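Local coordinates for protein metallocarboxypeptidase (Trypanosoma cruzi, PDB 3DWC) that probably removes single amino acids other than proline from the C-terminal ends of peptides, as a cobalt-bound metallocarboxypeptidase of the M32 family, at residues 24-29 with 40-45; 68-73 with 86-91; 81-86 with 281-286; 354-359 with 498-503. All coordinates share one frame; numbering follows the deposited sequence.

Interaction 1 of 4, residues 24-29 with 40-45; sequences LLADWD and DARGAA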
# COMPACT_ATOMS: atom_id res chain seq x y z
N LEU B 24 -8.04 -3.08 -2.80
CA LEU B 24 -7.27 -4.29 -2.52
C LEU B 24 -5.87 -3.94 -1.95
O LEU B 24 -5.34 -4.59 -1.03
CB LEU B 24 -7.17 -5.07 -3.82
CG LEU B 24 -8.46 -5.76 -4.30
CD1 LEU B 24 -8.39 -6.17 -5.77
CD2 LEU B 24 -8.72 -7.00 -3.44
N LEU B 25 -5.27 -2.89 -2.48
CA LEU B 25 -3.96 -2.41 -1.99
C LEU B 25 -4.12 -1.92 -0.60
O LEU B 25 -3.36 -2.30 0.29
CB LEU B 25 -3.44 -1.25 -2.83
CG LEU B 25 -2.01 -0.77 -2.47
CD1 LEU B 25 -0.98 -1.93 -2.73
CD2 LEU B 25 -1.63 0.50 -3.29
N ALA B 26 -5.13 -1.07 -0.41
CA ALA B 26 -5.43 -0.50 0.92
C ALA B 26 -5.68 -1.60 1.95
O ALA B 26 -5.27 -1.48 3.09
CB ALA B 26 -6.65 0.45 0.83
N ASP B 27 -6.33 -2.68 1.53
CA ASP B 27 -6.64 -3.78 2.46
C ASP B 27 -5.37 -4.56 2.75
O ASP B 27 -5.07 -4.82 3.88
CB ASP B 27 -7.75 -4.67 1.91
CG ASP B 27 -8.20 -5.71 2.92
OD1 ASP B 27 -8.67 -5.32 4.02
OD2 ASP B 27 -8.01 -6.89 2.66
N TRP B 28 -4.60 -4.89 1.71
CA TRP B 28 -3.33 -5.56 1.91
C TRP B 28 -2.42 -4.80 2.89
O TRP B 28 -1.89 -5.38 3.86
CB TRP B 28 -2.62 -5.83 0.54
CG TRP B 28 -1.23 -6.35 0.71
CD1 TRP B 28 -0.86 -7.64 0.85
CD2 TRP B 28 -0.03 -5.56 0.81
NE1 TRP B 28 0.51 -7.72 1.07
CE2 TRP B 28 1.04 -6.45 1.07
CE3 TRP B 28 0.23 -4.18 0.82
CZ2 TRP B 28 2.36 -6.01 1.22
CZ3 TRP B 28 1.56 -3.75 1.01
CH2 TRP B 28 2.61 -4.67 1.21
N ASP B 29 -2.32 -3.48 2.70
CA ASP B 29 -1.42 -2.66 3.47
C ASP B 29 -1.88 -2.54 4.90
O ASP B 29 -1.03 -2.46 5.82
CB ASP B 29 -1.32 -1.28 2.76
CG ASP B 29 -0.42 -0.33 3.45
OD1 ASP B 29 0.74 -0.21 3.03
OD2 ASP B 29 -0.83 0.28 4.44
N ASP B 40 -7.95 4.68 11.49
CA ASP B 40 -9.17 5.44 11.18
C ASP B 40 -9.15 6.09 9.79
O ASP B 40 -10.15 6.01 9.04
CB ASP B 40 -9.40 6.51 12.23
CG ASP B 40 -9.81 5.94 13.58
OD1 ASP B 40 -10.03 4.74 13.68
OD2 ASP B 40 -9.93 6.73 14.54
N ALA B 41 -8.02 6.72 9.45
CA ALA B 41 -7.84 7.32 8.11
C ALA B 41 -8.00 6.32 7.03
O ALA B 41 -8.62 6.61 6.01
CB ALA B 41 -6.47 8.00 7.99
N ARG B 42 -7.41 5.13 7.20
CA ARG B 42 -7.51 4.09 6.21
C ARG B 42 -8.94 3.55 6.07
O ARG B 42 -9.38 3.28 4.96
CB ARG B 42 -6.52 2.93 6.51
CG ARG B 42 -6.64 1.71 5.73
CD ARG B 42 -6.24 1.86 4.25
NE ARG B 42 -4.95 2.55 4.15
CZ ARG B 42 -3.79 1.93 4.36
NH1 ARG B 42 -3.77 0.63 4.57
NH2 ARG B 42 -2.65 2.62 4.32
N GLY B 43 -9.66 3.41 7.18
CA GLY B 43 -11.01 2.82 7.14
C GLY B 43 -11.97 3.81 6.53
O GLY B 43 -12.75 3.44 5.67
N ALA B 44 -11.81 5.08 6.89
CA ALA B 44 -12.57 6.20 6.29
C ALA B 44 -12.37 6.27 4.75
O ALA B 44 -13.33 6.45 3.95
CB ALA B 44 -12.21 7.49 6.97
N ALA B 45 -11.15 6.02 4.31
CA ALA B 45 -10.81 6.11 2.89
C ALA B 45 -11.38 4.93 2.12
O ALA B 45 -11.94 5.09 1.04
CB ALA B 45 -9.31 6.21 2.73
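Arg42 reaches across from helix 39-57 and sets its guanidinium against Asp29 and the backbone of Ala26 on helix 3-32. Its chain leaves the helix with CG anti to the backbone N (chi1 171°), then bends at chi2 and again at chi3. The chi2 bend lays CD against the methyl of Ala26, with Arg42 CD 3.7 Å from Ala26 CB, and the chi3 bend swings the guanidinium round to Asp29. Both terminal nitrogens then close on one carboxylate oxygen: Arg42 NH1 and Arg42 NH2 each lie 3.0 Å from Asp29 OD2, an end-on salt bridge. The oxygen sits close to the guanidinium plane, but the carboxylate is turned 64° from that plane, and both nitrogens approach from the same face of the carboxylate. NH1 comes on the anti side, while NH2 comes from well above the carboxylate plane. A third, weak hydrogen bond runs from Arg42 NH1 to Ala26 O at 3.0 Å, strongly bent at 127°. The salt bridge does most of the holding. The second subunit completes the network: its Arg248 forms a salt bridge with Asp29 OD1, and its His21 receives a hydrogen bond from Arg42 NE. A carboxylate between arginines of two chains would probably stay ionised. The arrangement is a buried interhelical salt bridge at the dimer interface of this mostly helical M32 peptidase.

Interaction 2 of 4, residues 68-73 with 86-91; sequences EAEKSV and EMRRAW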
# COMPACT_ATOMS: atom_id res chain seq x y z
N GLU B 68 -30.49 -3.77 -22.52
CA GLU B 68 -30.26 -3.61 -23.95
C GLU B 68 -29.27 -4.61 -24.52
O GLU B 68 -29.46 -5.14 -25.61
CB GLU B 68 -29.81 -2.20 -24.32
CG GLU B 68 -30.86 -1.12 -24.16
CD GLU B 68 -32.15 -1.36 -24.96
OE1 GLU B 68 -33.15 -0.67 -24.65
OE2 GLU B 68 -32.18 -2.21 -25.88
N ALA B 69 -28.20 -4.88 -23.78
CA ALA B 69 -27.17 -5.80 -24.26
C ALA B 69 -27.70 -7.22 -24.35
O ALA B 69 -27.27 -7.98 -25.22
CB ALA B 69 -25.92 -5.75 -23.36
N GLU B 70 -28.62 -7.57 -23.46
CA GLU B 70 -29.14 -8.93 -23.37
C GLU B 70 -30.18 -9.27 -24.44
O GLU B 70 -30.41 -10.45 -24.73
CB GLU B 70 -29.75 -9.19 -21.98
CG GLU B 70 -28.73 -9.32 -20.88
CD GLU B 70 -29.35 -9.63 -19.54
OE1 GLU B 70 -30.52 -9.30 -19.31
OE2 GLU B 70 -28.65 -10.19 -18.69
N LYS B 71 -30.85 -8.26 -25.00
CA LYS B 71 -31.79 -8.53 -26.07
C LYS B 71 -31.06 -8.88 -27.38
O LYS B 71 -31.60 -9.61 -28.21
CB LYS B 71 -32.77 -7.38 -26.25
CG LYS B 71 -32.20 -6.04 -26.68
CD LYS B 71 -33.32 -5.01 -26.96
CE LYS B 71 -34.06 -4.56 -25.68
NZ LYS B 71 -34.73 -3.22 -25.85
N SER B 72 -29.82 -8.42 -27.52
CA SER B 72 -29.03 -8.61 -28.75
C SER B 72 -27.88 -9.62 -28.55
O SER B 72 -26.81 -9.52 -29.16
CB SER B 72 -28.47 -7.24 -29.18
OG SER B 72 -27.71 -6.65 -28.13
N VAL B 73 -28.13 -10.60 -27.70
CA VAL B 73 -27.09 -11.45 -27.13
C VAL B 73 -26.23 -12.15 -28.20
O VAL B 73 -25.00 -12.21 -28.07
CB VAL B 73 -27.71 -12.49 -26.12
CG1 VAL B 73 -27.30 -13.94 -26.43
CG2 VAL B 73 -27.37 -12.11 -24.68
N GLU B 86 -21.56 -12.55 -16.38
CA GLU B 86 -20.86 -12.26 -15.15
C GLU B 86 -21.12 -10.82 -14.70
O GLU B 86 -21.18 -10.56 -13.50
CB GLU B 86 -19.38 -12.59 -15.28
CG GLU B 86 -19.14 -14.04 -15.54
CD GLU B 86 -19.80 -14.97 -14.51
OE1 GLU B 86 -19.73 -14.67 -13.31
OE2 GLU B 86 -20.36 -16.01 -14.92
N MET B 87 -21.32 -9.90 -15.65
CA MET B 87 -21.71 -8.53 -15.34
C MET B 87 -23.05 -8.46 -14.62
O MET B 87 -23.18 -7.75 -13.64
CB MET B 87 -21.82 -7.69 -16.62
CG MET B 87 -20.52 -7.36 -17.30
SD MET B 87 -20.80 -6.58 -18.89
CE MET B 87 -19.15 -5.89 -19.20
N ARG B 88 -24.07 -9.14 -15.15
CA ARG B 88 -25.37 -9.21 -14.49
C ARG B 88 -25.26 -9.75 -13.08
O ARG B 88 -25.88 -9.22 -12.16
CB ARG B 88 -26.36 -10.09 -15.25
CG ARG B 88 -27.64 -10.37 -14.48
CD ARG B 88 -28.72 -11.03 -15.33
NE ARG B 88 -29.44 -10.05 -16.13
CZ ARG B 88 -30.50 -9.38 -15.70
NH1 ARG B 88 -31.10 -8.52 -16.51
NH2 ARG B 88 -30.97 -9.55 -14.46
N ARG B 89 -24.48 -10.82 -12.91
CA ARG B 89 -24.24 -11.39 -11.60
C ARG B 89 -23.64 -10.38 -10.60
O ARG B 89 -24.13 -10.28 -9.48
CB ARG B 89 -23.33 -12.61 -11.72
CG ARG B 89 -22.91 -13.14 -10.38
CD ARG B 89 -22.08 -14.40 -10.47
NE ARG B 89 -21.50 -14.70 -9.14
CZ ARG B 89 -22.21 -15.18 -8.09
NH1 ARG B 89 -23.52 -15.41 -8.17
NH2 ARG B 89 -21.59 -15.39 -6.95
N ALA B 90 -22.56 -9.69 -10.99
CA ALA B 90 -21.96 -8.66 -10.13
C ALA B 90 -22.98 -7.56 -9.84
O ALA B 90 -23.05 -7.09 -8.73
CB ALA B 90 -20.70 -8.04 -10.75
N TRP B 91 -23.77 -7.17 -10.84
CA TRP B 91 -24.79 -6.13 -10.66
C TRP B 91 -25.89 -6.59 -9.69
O TRP B 91 -26.30 -5.85 -8.79
CB TRP B 91 -25.36 -5.73 -12.03
CG TRP B 91 -26.46 -4.74 -11.94
CD1 TRP B 91 -26.35 -3.38 -11.97
CD2 TRP B 91 -27.85 -5.03 -11.80
NE1 TRP B 91 -27.60 -2.81 -11.84
CE2 TRP B 91 -28.53 -3.81 -11.75
CE3 TRP B 91 -28.59 -6.22 -11.73
CZ2 TRP B 91 -29.91 -3.75 -11.62
CZ3 TRP B 91 -29.94 -6.15 -11.59
CH2 TRP B 91 -30.59 -4.93 -11.54
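Glu70 and Arg88 form a side-on, bidentate salt bridge between helix 60-71 and helix 78-95, two consecutive helices of the chain that form a helical hairpin. The two side chains meet at about a right angle, yet their flat ends are nearly coplanar, with carboxylate and guanidinium planes 19° apart. Approached side-on, each oxygen takes its own nitrogen. The shorter bond joins Arg88 NE to Glu70 OE2 at 2.7 Å and is fairly straight, with an N-H...O angle of 158°; the oxygen lies close to the guanidinium plane. The second joins Arg88 NH1 to Glu70 OE1 at 3.0 Å and is more bent, its oxygen tilted out of that plane. Both nitrogens come to the syn sides of the carboxylate, the usual setting of such a paired grip.

Glu70 gets there on an extended chain, whereas Arg88 runs straight as far as CD and turns at chi3 (-81°), which presents its NE edge to the acid. The helix backbones stay well apart, with Glu70 CA and Arg88 CA 9.7 Å from each other, so the long side chains do the bridging. This is a surface contact. Nearby, Trp91 packs on Ile66 between the same two helices. Arg88 has a second acidic partner one helical turn onward, where its remaining terminal nitrogen, NH2, forms a salt bridge with Glu92 OE1.

Interaction 3 of 4, residues 81-86 with 281-286; sequences RANLRE and KGFETQ. With SO4 (sulfate ion), chain T.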
# COMPACT_ATOMS: atom_id res chain seq x y z
N ARG B 81 -20.42 -12.87 -24.40
CA ARG B 81 -21.68 -13.39 -23.85
C ARG B 81 -21.49 -13.89 -22.42
O ARG B 81 -22.31 -13.61 -21.56
CB ARG B 81 -22.26 -14.50 -24.75
CG ARG B 81 -22.69 -14.05 -26.13
CD ARG B 81 -23.69 -15.01 -26.78
NE ARG B 81 -23.04 -16.29 -27.02
CZ ARG B 81 -22.37 -16.61 -28.12
NH1 ARG B 81 -22.23 -15.77 -29.13
NH2 ARG B 81 -21.80 -17.81 -28.20
N ALA B 82 -20.41 -14.62 -22.15
CA ALA B 82 -20.13 -15.06 -20.76
C ALA B 82 -19.86 -13.85 -19.86
O ALA B 82 -20.28 -13.81 -18.67
CB ALA B 82 -18.93 -15.97 -20.72
N ASN B 83 -19.16 -12.87 -20.42
CA ASN B 83 -18.80 -11.68 -19.64
C ASN B 83 -20.09 -10.95 -19.30
O ASN B 83 -20.25 -10.51 -18.15
CB ASN B 83 -17.80 -10.82 -20.41
CG ASN B 83 -17.18 -9.72 -19.57
OD1 ASN B 83 -16.87 -9.90 -18.38
ND2 ASN B 83 -16.98 -8.55 -20.19
N LEU B 84 -21.04 -10.88 -20.25
CA LEU B 84 -22.31 -10.21 -19.95
C LEU B 84 -23.07 -10.92 -18.83
O LEU B 84 -23.67 -10.28 -17.97
CB LEU B 84 -23.19 -10.09 -21.21
CG LEU B 84 -24.51 -9.32 -21.11
CD1 LEU B 84 -24.33 -7.92 -20.52
CD2 LEU B 84 -25.20 -9.26 -22.49
N ARG B 85 -23.03 -12.26 -18.83
CA ARG B 85 -23.56 -13.07 -17.71
C ARG B 85 -22.89 -12.70 -16.37
O ARG B 85 -23.55 -12.55 -15.35
CB ARG B 85 -23.34 -14.56 -17.97
CG ARG B 85 -24.00 -15.50 -16.96
CD ARG B 85 -23.57 -16.94 -17.19
NE ARG B 85 -22.12 -17.09 -17.02
CZ ARG B 85 -21.33 -17.90 -17.71
NH1 ARG B 85 -21.81 -18.67 -18.67
NH2 ARG B 85 -20.03 -17.92 -17.45
N GLU B 86 -21.56 -12.55 -16.38
CA GLU B 86 -20.86 -12.26 -15.15
C GLU B 86 -21.12 -10.82 -14.70
O GLU B 86 -21.18 -10.56 -13.50
CB GLU B 86 -19.38 -12.59 -15.28
CG GLU B 86 -19.14 -14.04 -15.54
CD GLU B 86 -19.80 -14.97 -14.51
OE1 GLU B 86 -19.73 -14.67 -13.31
OE2 GLU B 86 -20.36 -16.01 -14.92
N LYS B 281 -7.64 -14.56 -21.40
CA LYS B 281 -6.79 -13.49 -21.90
C LYS B 281 -7.64 -12.52 -22.73
O LYS B 281 -8.56 -12.92 -23.48
CB LYS B 281 -5.60 -14.08 -22.69
CG LYS B 281 -4.65 -13.01 -23.33
CD LYS B 281 -4.37 -13.34 -24.84
CE LYS B 281 -4.59 -12.10 -25.79
NZ LYS B 281 -5.39 -12.42 -27.06
N GLY B 282 -7.36 -11.24 -22.57
CA GLY B 282 -8.05 -10.20 -23.31
C GLY B 282 -9.27 -9.69 -22.56
O GLY B 282 -9.94 -8.79 -23.04
N PHE B 283 -9.54 -10.27 -21.40
CA PHE B 283 -10.66 -9.85 -20.56
C PHE B 283 -10.21 -9.45 -19.17
O PHE B 283 -10.97 -9.51 -18.20
CB PHE B 283 -11.68 -10.97 -20.50
CG PHE B 283 -12.50 -11.10 -21.77
CD1 PHE B 283 -12.06 -11.88 -22.84
CD2 PHE B 283 -13.72 -10.45 -21.87
CE1 PHE B 283 -12.82 -12.01 -23.97
CE2 PHE B 283 -14.51 -10.57 -23.00
CZ PHE B 283 -14.05 -11.34 -24.07
N GLU B 284 -8.98 -8.98 -19.08
CA GLU B 284 -8.30 -8.84 -17.77
C GLU B 284 -9.00 -7.93 -16.74
O GLU B 284 -9.02 -8.25 -15.55
CB GLU B 284 -6.84 -8.40 -17.99
CG GLU B 284 -5.96 -9.50 -18.57
CD GLU B 284 -5.99 -9.57 -20.08
OE1 GLU B 284 -5.42 -10.54 -20.60
OE2 GLU B 284 -6.56 -8.70 -20.77
N THR B 285 -9.62 -6.86 -17.20
CA THR B 285 -10.30 -5.89 -16.30
C THR B 285 -11.82 -6.15 -16.14
O THR B 285 -12.55 -5.33 -15.57
CB THR B 285 -10.14 -4.48 -16.86
OG1 THR B 285 -10.91 -4.36 -18.06
CG2 THR B 285 -8.65 -4.18 -17.16
N GLN B 286 -12.27 -7.33 -16.60
CA GLN B 286 -13.67 -7.71 -16.64
C GLN B 286 -14.03 -8.85 -15.69
O GLN B 286 -13.17 -9.68 -15.34
CB GLN B 286 -14.00 -8.19 -18.06
CG GLN B 286 -13.80 -7.11 -19.14
CD GLN B 286 -14.73 -5.95 -18.96
OE1 GLN B 286 -15.95 -6.13 -18.90
NE2 GLN B 286 -14.16 -4.72 -18.90
S SO4 T . -23.40 -19.34 -25.18
O1 SO4 T . -23.11 -18.03 -24.61
O2 SO4 T . -24.25 -19.23 -26.37
O3 SO4 T . -22.15 -20.00 -25.54
O4 SO4 T . -24.16 -20.11 -24.19
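A type I beta turn, Phe283 to Gln286, in the loop between helix 259-276 and helix 294-309 docks against helix 78-95 through Asn83. The bond that joins them is nearly straight: Asn83 ND2 donates to Gln286 OE1 over 2.9 Å at an N-H...O angle of 171°. The acceptor lies in the plane of the Asn83 amide; the two amide planes are almost perpendicular, and the donor is tilted 22° from the carbonyl plane of Gln286. Gln286 folds back at chi2 (-64°), which brings OE1 round to the ND2 of Asn83. Closer to its backbone, Gln286 CB lies 3.4 Å from Asn83 OD1. Phe283 meets the same asparagine with its ring edge, Phe283 CD2 lying 4.1 Å from Asn83 ND2. The turn itself is closed by Gln286 N bonding to Phe283 O at 3.0 Å.

Elsewhere on the same helical segment, Arg81 NE holds a sulfate ion, probably from the crystallisation liquor, through oxygen O1 at 3.0 Å. Farther along the helix, Arg85 grips one oxygen of Glu86 side-on, with Arg85 NE 2.9 Å from Glu86 OE2.

The buried amides have further partners: Asn83 ND2 also bonds to Tyr6 OH, Asn83 OD1 accepts from Val288 N, and Gln286 NE2 donates to Glu10 O. The turn thereby packs with helix 78-95 and helix 3-32, whose Tyr6, Glu10 and Thr14 also meet the turn or Asn83.

Interaction 4 of 4, residues 354-359 with 498-503; sequences DELCYP and RRYRDD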
# COMPACT_ATOMS: atom_id res chain seq x y z
N ASP B 354 -6.47 -31.46 11.20
CA ASP B 354 -5.68 -32.13 10.18
C ASP B 354 -6.54 -32.46 8.94
O ASP B 354 -7.74 -32.20 8.93
CB ASP B 354 -5.00 -33.37 10.78
CG ASP B 354 -6.00 -34.40 11.34
OD1 ASP B 354 -5.85 -34.74 12.52
OD2 ASP B 354 -6.91 -34.90 10.60
N GLU B 355 -5.94 -33.02 7.90
CA GLU B 355 -6.62 -33.15 6.62
C GLU B 355 -7.89 -34.00 6.76
O GLU B 355 -8.89 -33.79 6.07
CB GLU B 355 -5.65 -33.74 5.57
CG GLU B 355 -6.24 -33.90 4.18
CD GLU B 355 -5.30 -34.52 3.23
OE1 GLU B 355 -4.30 -35.10 3.68
OE2 GLU B 355 -5.52 -34.38 2.02
N LEU B 356 -7.86 -34.99 7.63
CA LEU B 356 -8.97 -35.94 7.75
C LEU B 356 -10.13 -35.41 8.59
O LEU B 356 -11.29 -35.62 8.24
CB LEU B 356 -8.44 -37.29 8.29
CG LEU B 356 -9.34 -38.53 8.29
CD1 LEU B 356 -9.77 -39.01 6.90
CD2 LEU B 356 -8.65 -39.68 9.01
N CYS B 357 -9.81 -34.71 9.67
CA CYS B 357 -10.82 -34.23 10.63
C CYS B 357 -11.51 -33.00 10.15
O CYS B 357 -12.67 -32.76 10.45
CB CYS B 357 -10.17 -33.92 11.97
SG CYS B 357 -9.60 -35.39 12.82
N TYR B 358 -10.76 -32.18 9.44
CA TYR B 358 -11.23 -30.90 8.94
C TYR B 358 -12.66 -30.91 8.32
O TYR B 358 -13.53 -30.14 8.74
CB TYR B 358 -10.18 -30.32 7.99
CG TYR B 358 -10.34 -28.85 7.80
CD1 TYR B 358 -9.49 -27.95 8.43
CD2 TYR B 358 -11.39 -28.35 7.04
CE1 TYR B 358 -9.65 -26.60 8.27
CE2 TYR B 358 -11.54 -27.01 6.87
CZ TYR B 358 -10.68 -26.14 7.49
OH TYR B 358 -10.86 -24.81 7.30
N PRO B 359 -12.93 -31.78 7.34
CA PRO B 359 -14.27 -31.82 6.76
C PRO B 359 -15.41 -32.09 7.77
O PRO B 359 -16.54 -31.66 7.53
CB PRO B 359 -14.19 -32.98 5.78
CG PRO B 359 -13.05 -33.78 6.21
CD PRO B 359 -12.06 -32.76 6.69
N ARG B 498 -7.03 -43.90 0.95
CA ARG B 498 -5.73 -44.29 0.49
C ARG B 498 -4.58 -43.73 1.30
O ARG B 498 -3.59 -44.42 1.52
CB ARG B 498 -5.51 -43.92 -0.99
CG ARG B 498 -6.37 -44.78 -1.91
CD ARG B 498 -6.42 -44.29 -3.36
NE ARG B 498 -7.41 -45.08 -4.10
CZ ARG B 498 -7.88 -44.75 -5.32
NH1 ARG B 498 -7.48 -43.67 -5.94
NH2 ARG B 498 -8.77 -45.52 -5.91
N ARG B 499 -4.72 -42.47 1.70
CA ARG B 499 -3.68 -41.81 2.42
C ARG B 499 -3.70 -42.25 3.89
O ARG B 499 -2.67 -42.66 4.40
CB ARG B 499 -3.81 -40.31 2.27
CG ARG B 499 -2.88 -39.54 3.19
CD ARG B 499 -2.79 -38.08 2.80
NE ARG B 499 -2.11 -37.86 1.53
CZ ARG B 499 -1.98 -36.67 0.96
NH1 ARG B 499 -1.30 -36.55 -0.19
NH2 ARG B 499 -2.49 -35.61 1.55
N TYR B 500 -4.86 -42.18 4.55
CA TYR B 500 -4.91 -42.40 6.00
C TYR B 500 -5.16 -43.84 6.46
O TYR B 500 -4.66 -44.28 7.49
CB TYR B 500 -5.84 -41.40 6.66
CG TYR B 500 -5.28 -39.99 6.50
CD1 TYR B 500 -4.24 -39.54 7.31
CD2 TYR B 500 -5.72 -39.16 5.48
CE1 TYR B 500 -3.71 -38.28 7.14
CE2 TYR B 500 -5.18 -37.89 5.29
CZ TYR B 500 -4.16 -37.48 6.11
OH TYR B 500 -3.59 -36.24 5.95
N ARG B 501 -5.98 -44.55 5.70
CA ARG B 501 -6.37 -45.87 6.07
C ARG B 501 -5.40 -46.89 5.47
O ARG B 501 -5.08 -47.89 6.12
CB ARG B 501 -7.81 -46.10 5.61
CG ARG B 501 -8.41 -47.39 6.12
CD ARG B 501 -8.63 -48.34 5.01
NE ARG B 501 -9.91 -48.15 4.37
CZ ARG B 501 -10.14 -48.24 3.06
NH1 ARG B 501 -9.19 -48.44 2.15
NH2 ARG B 501 -11.38 -48.09 2.64
N ASP B 502 -4.90 -46.64 4.27
CA ASP B 502 -3.94 -47.55 3.62
C ASP B 502 -2.49 -47.03 3.62
O ASP B 502 -1.59 -47.70 3.10
CB ASP B 502 -4.40 -47.80 2.19
CG ASP B 502 -5.83 -48.30 2.14
OD1 ASP B 502 -6.23 -48.78 3.18
OD2 ASP B 502 -6.56 -48.17 1.11
N ASP B 503 -2.24 -45.85 4.16
CA ASP B 503 -0.87 -45.33 4.27
C ASP B 503 -0.13 -45.30 2.91
O ASP B 503 1.08 -45.55 2.84
CB ASP B 503 -0.07 -46.19 5.27
CG ASP B 503 1.24 -45.54 5.72
OD1 ASP B 503 1.25 -44.30 5.90
OD2 ASP B 503 2.25 -46.26 5.89
O HOH W 1 -2.96 -34.09 7.91
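Glu355 OE1 takes two donors at once from helix 490-501, one on each lone pair. Tyr500 OH gives it a short hydrogen bond of 2.6 Å on the anti side, and Arg499 NH2 a salt bridge of 2.8 Å on the syn side, with the oxygen close to the guanidinium plane. The carboxylate stands nearly perpendicular to the tyrosine ring, at 88°, and meets it at the edge. Glu355 is fully extended, CG anti to the backbone N (chi1 -179°), which carries the acid out to both donors. Beside this, Leu356 CB lies over one face of the Tyr500 ring, and Leu356 CD2 packs 4.0 Å from Tyr500 CB.

Farther out, a water takes the Glu355 backbone N-H and donates to Tyr500 OH. Glu355 OE2 is hydrogen-bonded to His495, and Arg499 also bonds to the carbonyls of Met306 and Gly505, so the buried charges are well satisfied. Asp354 OD2 accepts from Cys357 N at 3.1 Å, an Asx motif that holds the turn from Asp354 to Cys357, in which Glu355 and Leu356 lie. The arrangement is a buried polar network joining the C-terminal helix 490-501 to the turn that leads into helix 358-374 in this helical M32 fold.

Interactions 2 and 3 are neighbours, with centres 11 Å apart; both use helix 78-95, share Glu86 and touch directly where Met87 CE packs against Gln286 OE1. Their segments alternate along the chain, so one helix is joined both to the helix before it and to a loop almost 200 residues later. Interaction 1 comes first in sequence, its centre 31 Å from that of interaction 2 and 27 Å from that of interaction 3, and faces the second subunit. Interaction 4 lies across the chain's centre from the others, 39 to 44 Å away between centres, and involves the C-terminal helix 490-501. Together they join N-terminal helices, a mid-chain loop and the C-terminal helix of one helical fold.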